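Local coordinates for protein sulfatase (Bacteroides fragilis CAG:558, PDB 6USS) that probably hydrolyses sulfate esters as a calcium-dependent arylsulfatase of a gut bacterium, captured here in a catalytic-mutant form, at residues D222-T227 / S232-L237; E238-L243 / M303-K308; H245-N250 / D307-A312. The protein carries 1 engineered substitution. All coordinates share one frame; numbering follows the deposited sequence.

Along the chain, contact 1 comes first and closes a short loop: residues 222-227 fold back on the first turns of helix 231-247, which begins a few residues later. Contacts 2 and 3 then span some sixty residues each and interleave, 245-250 starting inside the span of contact 2 and 307-312 ending beyond it, with D307 and K308 shared. Both join helix 231-247 to helix 283-308, contact 2 in the buried interface between them and contact 3 at their C-terminal ends. Contact 1 touches contact 2 through a probable hydrogen bond from Y224 to E238, so helix 231-247 connects all three; none of them lies at the calcium site.

Contact 1: D222-T227 / S232-L237; sequences DKYWGT and SEALTL
Y224 and A234 bring the two backbones nearest, with their CA atoms 7.1 Å apart, where the end of a short 3-10 segment (222-224) faces the first turns of helix 231-247. The tyrosine ring carries the contact. With CG anti to the carbonyl carbon (chi1 -59°), the ring projects toward the helix and presents a face to A234. The CB of A234 stands 3.9 Å from the centroid of the Y224 ring and only 10° off its normal, a CH-pi contact. The opposite face is covered, nearer the rim, by CG of K223. Farther out, L237 comes in obliquely: its CB lies 3.6 Å from Y224 OH, and its CD1 approaches CE1 of the ring. The phenol oxygen itself is hydrogen-bonded to E238, one residue further along the helix, so the ring is gripped at its polar end as well as over its face. At Y224 the 3-10 segment runs into a type II beta turn ending at T227, with G226 at its third position (phi 68°). Y224 O receives two bonds from the same face of its plane, from T227 N and from T227 OG1, the latter 2.8 Å from Y224 O. Y204, from a loop, touches both Y224 and A234.

Contact 2: E238-L243 / M303-K308; sequences EAIKAL and MDWLDK
W305 reaches from helix 283-308 across to I240 and L243 of helix 231-247, and the CA atoms of I240 and W305 are 7.4 Å apart. Its CB points toward the other helix, and with CG anti to the backbone N (chi1 -176°) the indole is carried into the interface. At the five-membered ring, CD1 of W305 meets the methyl CG2 of I240 at 3.6 Å, in an approach that is oblique to the ring. NE1 lies near the same methyl, but its polar partner is N244, whose OD1 accepts a hydrogen bond from it. Moving along the fused ring, CE3 of W305 rests against CD1 of L243, also at 3.6 Å. The outer atoms CZ2 and CH2 are covered by L243 CB, which sits 3.5 Å from W305 CZ2 and 3.7 Å from the centroid of the six-membered ring, 18° off its normal; this is a CH-pi contact over the face. CZ2 also lies close to the backbone oxygen of L243. On its own helix, L306 places CD2 at the indole edge, in plane. L243 additionally touches F253 of strand 253-258, and L306 touches T315 and V317 of strand 315-321. The tryptophan lies between two neighbouring helices that both pack on the central mixed sheet; helices layered on such a sheet are characteristic of the alpha/beta fold of sulfatases and their alkaline phosphatase relatives.

Contact 3: H245-N250 / D307-A312; sequences HAKEYN and DKNGEA
K247 alone carries segment 245-250 across to N309 and E311, its CA lying 8.8 Å from that of N309. Ahead of it, H245 turns to the dimer partner, its NE2 hydrogen-bonded to E176 of the second subunit. K247 then extends toward the other segment, its chain bent at chi3 (128°), and crosses both partners obliquely. Its NZ makes a weak hydrogen bond to the backbone oxygen of N309, 3.3 Å away, and lies 3.7 Å from N309 CB. The aliphatic part runs past E311, whose OE1 is 3.6 Å from K247 CG and equally near CE. K247 NZ and E311 OE1 are 4.9 Å apart, so the opposite charges are near each other but do not form a salt bridge. The acceptor lies just past the C-terminal end of helix 283-308: N309 is the first residue to leave helical geometry, its ND2 bonds back to W305 O, and G310 follows with positive phi (70°). E311 N probably bonds to L306 O, a 6→1 bond resembling that of a Schellman motif. The lysine thus joins the ends of two adjacent helices of the alpha/beta fold at the protein surface. Past it, Y249 OH is hydrogen-bonded to the same E176 of the second subunit, and N250 ND2 ends the segment with a bond to N139 O of that subunit.

Contact 1: D222-T227 / S232-L237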
loop_
_atom_site.group_PDB
_atom_site.type_symbol
_atom_site.label_atom_id
_atom_site.label_comp_id
_atom_site.label_asym_id
_atom_site.label_seq_id
_atom_site.Cartn_x
_atom_site.Cartn_y
_atom_site.Cartn_z
ATOM N N ASP A 222 -1.801 -16.748 8.843
ATOM C CA ASP A 222 -2.160 -18.112 8.478
ATOM C C ASP A 222 -1.116 -19.115 8.970
ATOM O O ASP A 222 -1.468 -20.222 9.394
ATOM C CB ASP A 222 -2.359 -18.211 6.960
ATOM C CG ASP A 222 -3.590 -17.407 6.441
ATOM O OD1 ASP A 222 -4.028 -16.410 7.070
ATOM O OD2 ASP A 222 -4.116 -17.779 5.370
ATOM N N LYS A 223 0.169 -18.742 8.962
ATOM C CA LYS A 223 1.193 -19.696 9.382
ATOM C C LYS A 223 1.165 -19.992 10.882
ATOM O O LYS A 223 1.866 -20.909 11.322
ATOM C CB LYS A 223 2.592 -19.208 8.978
ATOM C CG LYS A 223 3.091 -17.964 9.737
ATOM C CD LYS A 223 4.597 -17.722 9.500
ATOM C CE LYS A 223 4.946 -16.223 9.357
ATOM N NZ LYS A 223 4.730 -15.586 7.994
ATOM N N TYR A 224 0.398 -19.252 11.682
ATOM C CA TYR A 224 0.283 -19.557 13.103
ATOM C C TYR A 224 -0.928 -20.422 13.414
ATOM O O TYR A 224 -1.121 -20.793 14.578
ATOM C CB TYR A 224 0.222 -18.266 13.933
ATOM C CG TYR A 224 1.434 -17.383 13.757
ATOM C CD1 TYR A 224 2.578 -17.587 14.514
ATOM C CD2 TYR A 224 1.440 -16.345 12.827
ATOM C CE1 TYR A 224 3.699 -16.786 14.352
ATOM C CE2 TYR A 224 2.555 -15.539 12.661
ATOM C CZ TYR A 224 3.687 -15.769 13.427
ATOM O OH TYR A 224 4.818 -14.992 13.274
ATOM N N TRP A 225 -1.738 -20.756 12.402
ATOM C CA TRP A 225 -2.962 -21.512 12.636
ATOM C C TRP A 225 -2.632 -22.880 13.209
ATOM O O TRP A 225 -1.654 -23.518 12.813
ATOM C CB TRP A 225 -3.759 -21.684 11.344
ATOM C CG TRP A 225 -4.388 -20.447 10.814
ATOM C CD1 TRP A 225 -4.263 -19.183 11.311
ATOM C CD2 TRP A 225 -5.231 -20.341 9.657
ATOM N NE1 TRP A 225 -4.983 -18.297 10.542
ATOM C CE2 TRP A 225 -5.584 -18.983 9.521
ATOM C CE3 TRP A 225 -5.724 -21.263 8.727
ATOM C CZ2 TRP A 225 -6.398 -18.528 8.493
ATOM C CZ3 TRP A 225 -6.530 -20.813 7.713
ATOM C CH2 TRP A 225 -6.861 -19.459 7.602
ATOM N N GLY A 226 -3.456 -23.331 14.146
ATOM C CA GLY A 226 -3.233 -24.639 14.716
ATOM C C GLY A 226 -1.988 -24.769 15.560
ATOM O O GLY A 226 -1.596 -25.893 15.883
ATOM N N THR A 227 -1.333 -23.666 15.900
ATOM C CA THR A 227 -0.294 -23.658 16.915
ATOM C C THR A 227 -0.866 -23.053 18.193
ATOM O O THR A 227 -2.008 -22.587 18.232
ATOM C CB THR A 227 0.933 -22.876 16.437
ATOM O OG1 THR A 227 0.689 -21.464 16.537
ATOM C CG2 THR A 227 1.237 -23.206 14.993
ATOM N N SER A 232 -1.573 -11.919 20.343
ATOM C CA SER A 232 -0.652 -10.842 20.705
ATOM C C SER A 232 0.794 -11.240 20.487
ATOM O O SER A 232 1.634 -10.377 20.202
ATOM C CB SER A 232 -0.856 -10.438 22.173
ATOM O OG SER A 232 -2.235 -10.376 22.493
ATOM N N GLU A 233 1.107 -12.530 20.658
ATOM C CA GLU A 233 2.447 -13.024 20.359
ATOM C C GLU A 233 2.684 -13.049 18.854
ATOM O O GLU A 233 3.724 -12.574 18.368
ATOM C CB GLU A 233 2.642 -14.421 20.964
ATOM C CG GLU A 233 4.053 -15.025 20.829
ATOM C CD GLU A 233 5.157 -14.147 21.431
ATOM O OE1 GLU A 233 4.909 -13.440 22.438
ATOM O OE2 GLU A 233 6.287 -14.154 20.894
ATOM N N ALA A 234 1.712 -13.578 18.098
ATOM C CA ALA A 234 1.819 -13.591 16.644
ATOM C C ALA A 234 2.026 -12.188 16.095
ATOM O O ALA A 234 2.861 -11.972 15.205
ATOM C CB ALA A 234 0.567 -14.215 16.025
ATOM N N LEU A 235 1.273 -11.220 16.611
ATOM C CA LEU A 235 1.406 -9.852 16.132
ATOM C C LEU A 235 2.801 -9.313 16.402
ATOM O O LEU A 235 3.390 -8.640 15.546
ATOM C CB LEU A 235 0.342 -8.959 16.783
ATOM C CG LEU A 235 -1.105 -9.246 16.375
ATOM C CD1 LEU A 235 -2.084 -8.273 17.037
ATOM C CD2 LEU A 235 -1.222 -9.196 14.848
ATOM N N THR A 236 3.350 -9.608 17.586
ATOM C CA THR A 236 4.692 -9.141 17.918
ATOM C C THR A 236 5.751 -9.763 17.007
ATOM O O THR A 236 6.664 -9.068 16.551
ATOM C CB THR A 236 4.999 -9.436 19.387
ATOM O OG1 THR A 236 3.904 -8.985 20.195
ATOM C CG2 THR A 236 6.262 -8.722 19.808
ATOM N N LEU A 237 5.648 -11.063 16.719
ATOM C CA LEU A 237 6.665 -11.691 15.883
ATOM C C LEU A 237 6.620 -11.166 14.452
ATOM O O LEU A 237 7.674 -10.986 13.826
ATOM C CB LEU A 237 6.515 -13.209 15.902
ATOM C CG LEU A 237 6.754 -13.810 17.282
ATOM C CD1 LEU A 237 6.069 -15.180 17.360
ATOM C CD2 LEU A 237 8.251 -13.902 17.598
#

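Contact 2: E238-L243 / M303-K308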
loop_
_atom_site.group_PDB
_atom_site.type_symbol
_atom_site.label_atom_id
_atom_site.label_comp_id
_atom_site.label_asym_id
_atom_site.label_seq_id
_atom_site.Cartn_x
_atom_site.Cartn_y
_atom_site.Cartn_z
ATOM N N GLU A 238 5.420 -10.901 13.914
ATOM C CA GLU A 238 5.357 -10.325 12.571
ATOM C C GLU A 238 5.785 -8.865 12.569
ATOM O O GLU A 238 6.385 -8.395 11.597
ATOM C CB GLU A 238 3.957 -10.473 11.985
ATOM C CG GLU A 238 3.542 -11.922 11.819
ATOM C CD GLU A 238 4.367 -12.671 10.759
ATOM O OE1 GLU A 238 4.373 -12.246 9.575
ATOM O OE2 GLU A 238 5.011 -13.685 11.119
ATOM N N ALA A 239 5.496 -8.132 13.641
ATOM C CA ALA A 239 6.031 -6.781 13.752
ATOM C C ALA A 239 7.555 -6.803 13.792
ATOM O O ALA A 239 8.218 -5.950 13.184
ATOM C CB ALA A 239 5.475 -6.083 14.993
ATOM N N ILE A 240 8.137 -7.778 14.493
ATOM C CA ILE A 240 9.587 -7.819 14.559
ATOM C C ILE A 240 10.175 -8.062 13.169
ATOM O O ILE A 240 11.149 -7.405 12.778
ATOM C CB ILE A 240 10.047 -8.855 15.602
ATOM C CG1 ILE A 240 9.728 -8.315 17.009
ATOM C CG2 ILE A 240 11.533 -9.146 15.447
ATOM C CD1 ILE A 240 10.402 -9.057 18.151
ATOM N N LYS A 241 9.565 -8.955 12.369
ATOM C CA LYS A 241 10.100 -9.134 11.021
ATOM C C LYS A 241 9.859 -7.926 10.139
ATOM O O LYS A 241 10.670 -7.660 9.250
ATOM C CB LYS A 241 9.536 -10.385 10.327
ATOM C CG LYS A 241 9.458 -11.632 11.173
ATOM C CD LYS A 241 8.447 -12.610 10.567
ATOM C CE LYS A 241 8.602 -14.030 11.123
ATOM N NZ LYS A 241 7.477 -14.892 10.620
ATOM N N ALA A 242 8.767 -7.199 10.347
ATOM C CA ALA A 242 8.588 -5.991 9.554
ATOM C C ALA A 242 9.669 -4.969 9.870
ATOM O O ALA A 242 10.076 -4.198 8.988
ATOM C CB ALA A 242 7.207 -5.388 9.786
ATOM N N LEU A 243 10.156 -4.978 11.118
ATOM C CA LEU A 243 11.202 -4.066 11.562
ATOM C C LEU A 243 12.577 -4.498 11.055
ATOM O O LEU A 243 13.396 -3.650 10.666
ATOM C CB LEU A 243 11.201 -3.990 13.089
ATOM C CG LEU A 243 10.111 -3.148 13.745
ATOM C CD1 LEU A 243 10.266 -3.148 15.264
ATOM C CD2 LEU A 243 10.156 -1.729 13.213
ATOM N N MET A 303 10.709 -3.243 22.654
ATOM C CA MET A 303 11.722 -2.431 23.319
ATOM C C MET A 303 13.084 -3.124 23.293
ATOM O O MET A 303 14.119 -2.467 23.104
ATOM C CB MET A 303 11.289 -2.117 24.753
ATOM C CG MET A 303 10.162 -1.066 24.871
ATOM S SD MET A 303 9.365 -0.969 26.519
ATOM C CE MET A 303 10.632 -0.114 27.479
ATOM N N ASP A 304 13.099 -4.453 23.467
ATOM C CA ASP A 304 14.351 -5.197 23.378
ATOM C C ASP A 304 14.846 -5.239 21.948
ATOM O O ASP A 304 16.056 -5.152 21.708
ATOM C CB ASP A 304 14.197 -6.627 23.910
ATOM C CG ASP A 304 13.667 -6.673 25.332
ATOM O OD1 ASP A 304 13.746 -5.643 26.050
ATOM O OD2 ASP A 304 13.169 -7.748 25.740
ATOM N N TRP A 305 13.927 -5.369 20.982
ATOM C CA TRP A 305 14.339 -5.325 19.585
ATOM C C TRP A 305 15.041 -4.007 19.275
ATOM O O TRP A 305 16.104 -3.994 18.640
ATOM C CB TRP A 305 13.150 -5.545 18.644
ATOM C CG TRP A 305 13.616 -5.594 17.224
ATOM C CD1 TRP A 305 13.976 -6.708 16.507
ATOM C CD2 TRP A 305 13.828 -4.477 16.352
ATOM N NE1 TRP A 305 14.383 -6.347 15.243
ATOM C CE2 TRP A 305 14.295 -4.983 15.124
ATOM C CE3 TRP A 305 13.665 -3.094 16.491
ATOM C CZ2 TRP A 305 14.600 -4.158 14.049
ATOM C CZ3 TRP A 305 13.963 -2.276 15.411
ATOM C CH2 TRP A 305 14.427 -2.813 14.208
ATOM N N LEU A 306 14.469 -2.888 19.739
ATOM C CA LEU A 306 15.117 -1.585 19.578
ATOM C C LEU A 306 16.503 -1.566 20.215
ATOM O O LEU A 306 17.466 -1.086 19.601
ATOM C CB LEU A 306 14.254 -0.473 20.181
ATOM C CG LEU A 306 12.944 -0.066 19.498
ATOM C CD1 LEU A 306 12.196 0.969 20.348
ATOM C CD2 LEU A 306 13.223 0.472 18.107
ATOM N N ASP A 307 16.609 -2.049 21.466
ATOM C CA ASP A 307 17.890 -2.073 22.177
ATOM C C ASP A 307 18.939 -2.838 21.385
ATOM O O ASP A 307 20.076 -2.377 21.244
ATOM C CB ASP A 307 17.753 -2.717 23.567
ATOM C CG ASP A 307 17.054 -1.823 24.577
ATOM O OD1 ASP A 307 17.206 -0.583 24.496
ATOM O OD2 ASP A 307 16.344 -2.356 25.464
ATOM N N LYS A 308 18.569 -4.002 20.848
ATOM C CA LYS A 308 19.536 -4.906 20.245
ATOM C C LYS A 308 19.881 -4.563 18.804
ATOM O O LYS A 308 20.831 -5.142 18.279
ATOM C CB LYS A 308 19.037 -6.361 20.349
ATOM C CG LYS A 308 19.328 -6.961 21.734
ATOM C CD LYS A 308 18.070 -7.468 22.472
ATOM C CE LYS A 308 17.418 -8.676 21.771
ATOM N NZ LYS A 308 16.296 -9.257 22.565
#

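Contact 3: H245-N250 / D307-A312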
loop_
_atom_site.group_PDB
_atom_site.type_symbol
_atom_site.label_atom_id
_atom_site.label_comp_id
_atom_site.label_asym_id
_atom_site.label_seq_id
_atom_site.Cartn_x
_atom_site.Cartn_y
_atom_site.Cartn_z
ATOM N N HIS A 245 13.022 -6.095 8.232
ATOM C CA HIS A 245 12.943 -5.652 6.843
ATOM C C HIS A 245 13.159 -4.145 6.735
ATOM O O HIS A 245 13.846 -3.677 5.817
ATOM C CB HIS A 245 11.590 -6.055 6.244
ATOM C CG HIS A 245 11.624 -6.334 4.773
ATOM N ND1 HIS A 245 10.844 -7.310 4.187
ATOM C CD2 HIS A 245 12.330 -5.760 3.766
ATOM C CE1 HIS A 245 11.082 -7.335 2.884
ATOM N NE2 HIS A 245 11.979 -6.404 2.603
ATOM N N ALA A 246 12.606 -3.371 7.681
ATOM C CA ALA A 246 12.760 -1.915 7.642
ATOM C C ALA A 246 14.215 -1.483 7.820
ATOM O O ALA A 246 14.615 -0.422 7.323
ATOM C CB ALA A 246 11.885 -1.262 8.708
ATOM N N LYS A 247 15.022 -2.285 8.516
ATOM C CA LYS A 247 16.436 -1.965 8.629
ATOM C C LYS A 247 17.135 -1.968 7.265
ATOM O O LYS A 247 18.156 -1.293 7.104
ATOM C CB LYS A 247 17.104 -2.947 9.589
ATOM C CG LYS A 247 17.214 -2.470 11.011
ATOM C CD LYS A 247 18.243 -3.302 11.770
ATOM C CE LYS A 247 19.292 -2.402 12.470
ATOM N NZ LYS A 247 20.508 -3.160 12.959
ATOM N N GLU A 248 16.593 -2.688 6.273
ATOM C CA GLU A 248 17.172 -2.713 4.928
ATOM C C GLU A 248 17.020 -1.387 4.189
ATOM O O GLU A 248 17.786 -1.118 3.256
ATOM C CB GLU A 248 16.510 -3.797 4.071
ATOM C CG GLU A 248 16.722 -5.230 4.529
ATOM C CD GLU A 248 18.143 -5.702 4.358
ATOM O OE1 GLU A 248 18.871 -5.147 3.499
ATOM O OE2 GLU A 248 18.534 -6.626 5.098
ATOM N N TYR A 249 16.028 -0.574 4.543
ATOM C CA TYR A 249 15.732 0.638 3.797
ATOM C C TYR A 249 16.355 1.836 4.488
ATOM O O TYR A 249 16.233 1.990 5.711
ATOM C CB TYR A 249 14.230 0.859 3.691
ATOM C CG TYR A 249 13.449 -0.247 3.043
ATOM C CD1 TYR A 249 14.069 -1.238 2.281
ATOM C CD2 TYR A 249 12.063 -0.275 3.166
ATOM C CE1 TYR A 249 13.307 -2.248 1.672
ATOM C CE2 TYR A 249 11.303 -1.248 2.562
ATOM C CZ TYR A 249 11.914 -2.235 1.823
ATOM O OH TYR A 249 11.114 -3.200 1.257
ATOM N N ASN A 250 17.000 2.700 3.703
ATOM C CA ASN A 250 17.642 3.878 4.282
ATOM C C ASN A 250 16.634 5.033 4.376
ATOM O O ASN A 250 16.699 6.041 3.665
ATOM C CB ASN A 250 18.886 4.261 3.495
ATOM C CG ASN A 250 19.512 5.530 4.027
ATOM O OD1 ASN A 250 19.610 5.721 5.243
ATOM N ND2 ASN A 250 19.882 6.434 3.124
ATOM N N ASP A 307 16.609 -2.049 21.466
ATOM C CA ASP A 307 17.890 -2.073 22.177
ATOM C C ASP A 307 18.939 -2.838 21.385
ATOM O O ASP A 307 20.076 -2.377 21.244
ATOM C CB ASP A 307 17.753 -2.717 23.567
ATOM C CG ASP A 307 17.054 -1.823 24.577
ATOM O OD1 ASP A 307 17.206 -0.583 24.496
ATOM O OD2 ASP A 307 16.344 -2.356 25.464
ATOM N N LYS A 308 18.569 -4.002 20.848
ATOM C CA LYS A 308 19.536 -4.906 20.245
ATOM C C LYS A 308 19.881 -4.563 18.804
ATOM O O LYS A 308 20.831 -5.142 18.279
ATOM C CB LYS A 308 19.037 -6.361 20.349
ATOM C CG LYS A 308 19.328 -6.961 21.734
ATOM C CD LYS A 308 18.070 -7.468 22.472
ATOM C CE LYS A 308 17.418 -8.676 21.771
ATOM N NZ LYS A 308 16.296 -9.257 22.565
ATOM N N ASN A 309 19.164 -3.644 18.155
ATOM C CA ASN A 309 19.493 -3.237 16.792
ATOM C C ASN A 309 19.969 -1.790 16.711
ATOM O O ASN A 309 20.011 -1.216 15.619
ATOM C CB ASN A 309 18.296 -3.444 15.864
ATOM C CG ASN A 309 17.876 -4.907 15.763
ATOM O OD1 ASN A 309 18.300 -5.621 14.856
ATOM N ND2 ASN A 309 17.019 -5.348 16.681
ATOM N N GLY A 310 20.332 -1.191 17.841
ATOM C CA GLY A 310 20.873 0.157 17.831
ATOM C C GLY A 310 19.879 1.246 17.485
ATOM O O GLY A 310 20.279 2.304 16.999
ATOM N N GLU A 311 18.592 1.031 17.734
ATOM C CA GLU A 311 17.584 1.996 17.332
ATOM C C GLU A 311 16.951 2.734 18.507
ATOM O O GLU A 311 16.209 3.696 18.286
ATOM C CB GLU A 311 16.502 1.295 16.499
ATOM C CG GLU A 311 17.034 0.435 15.342
ATOM C CD GLU A 311 17.133 1.214 14.031
ATOM O OE1 GLU A 311 17.412 0.593 12.968
ATOM O OE2 GLU A 311 16.942 2.457 14.074
ATOM N N ALA A 312 17.260 2.338 19.745
ATOM C CA ALA A 312 16.547 2.856 20.909
ATOM C C ALA A 312 16.751 4.357 21.097
ATOM O O ALA A 312 15.847 5.049 21.590
ATOM C CB ALA A 312 16.989 2.098 22.161
#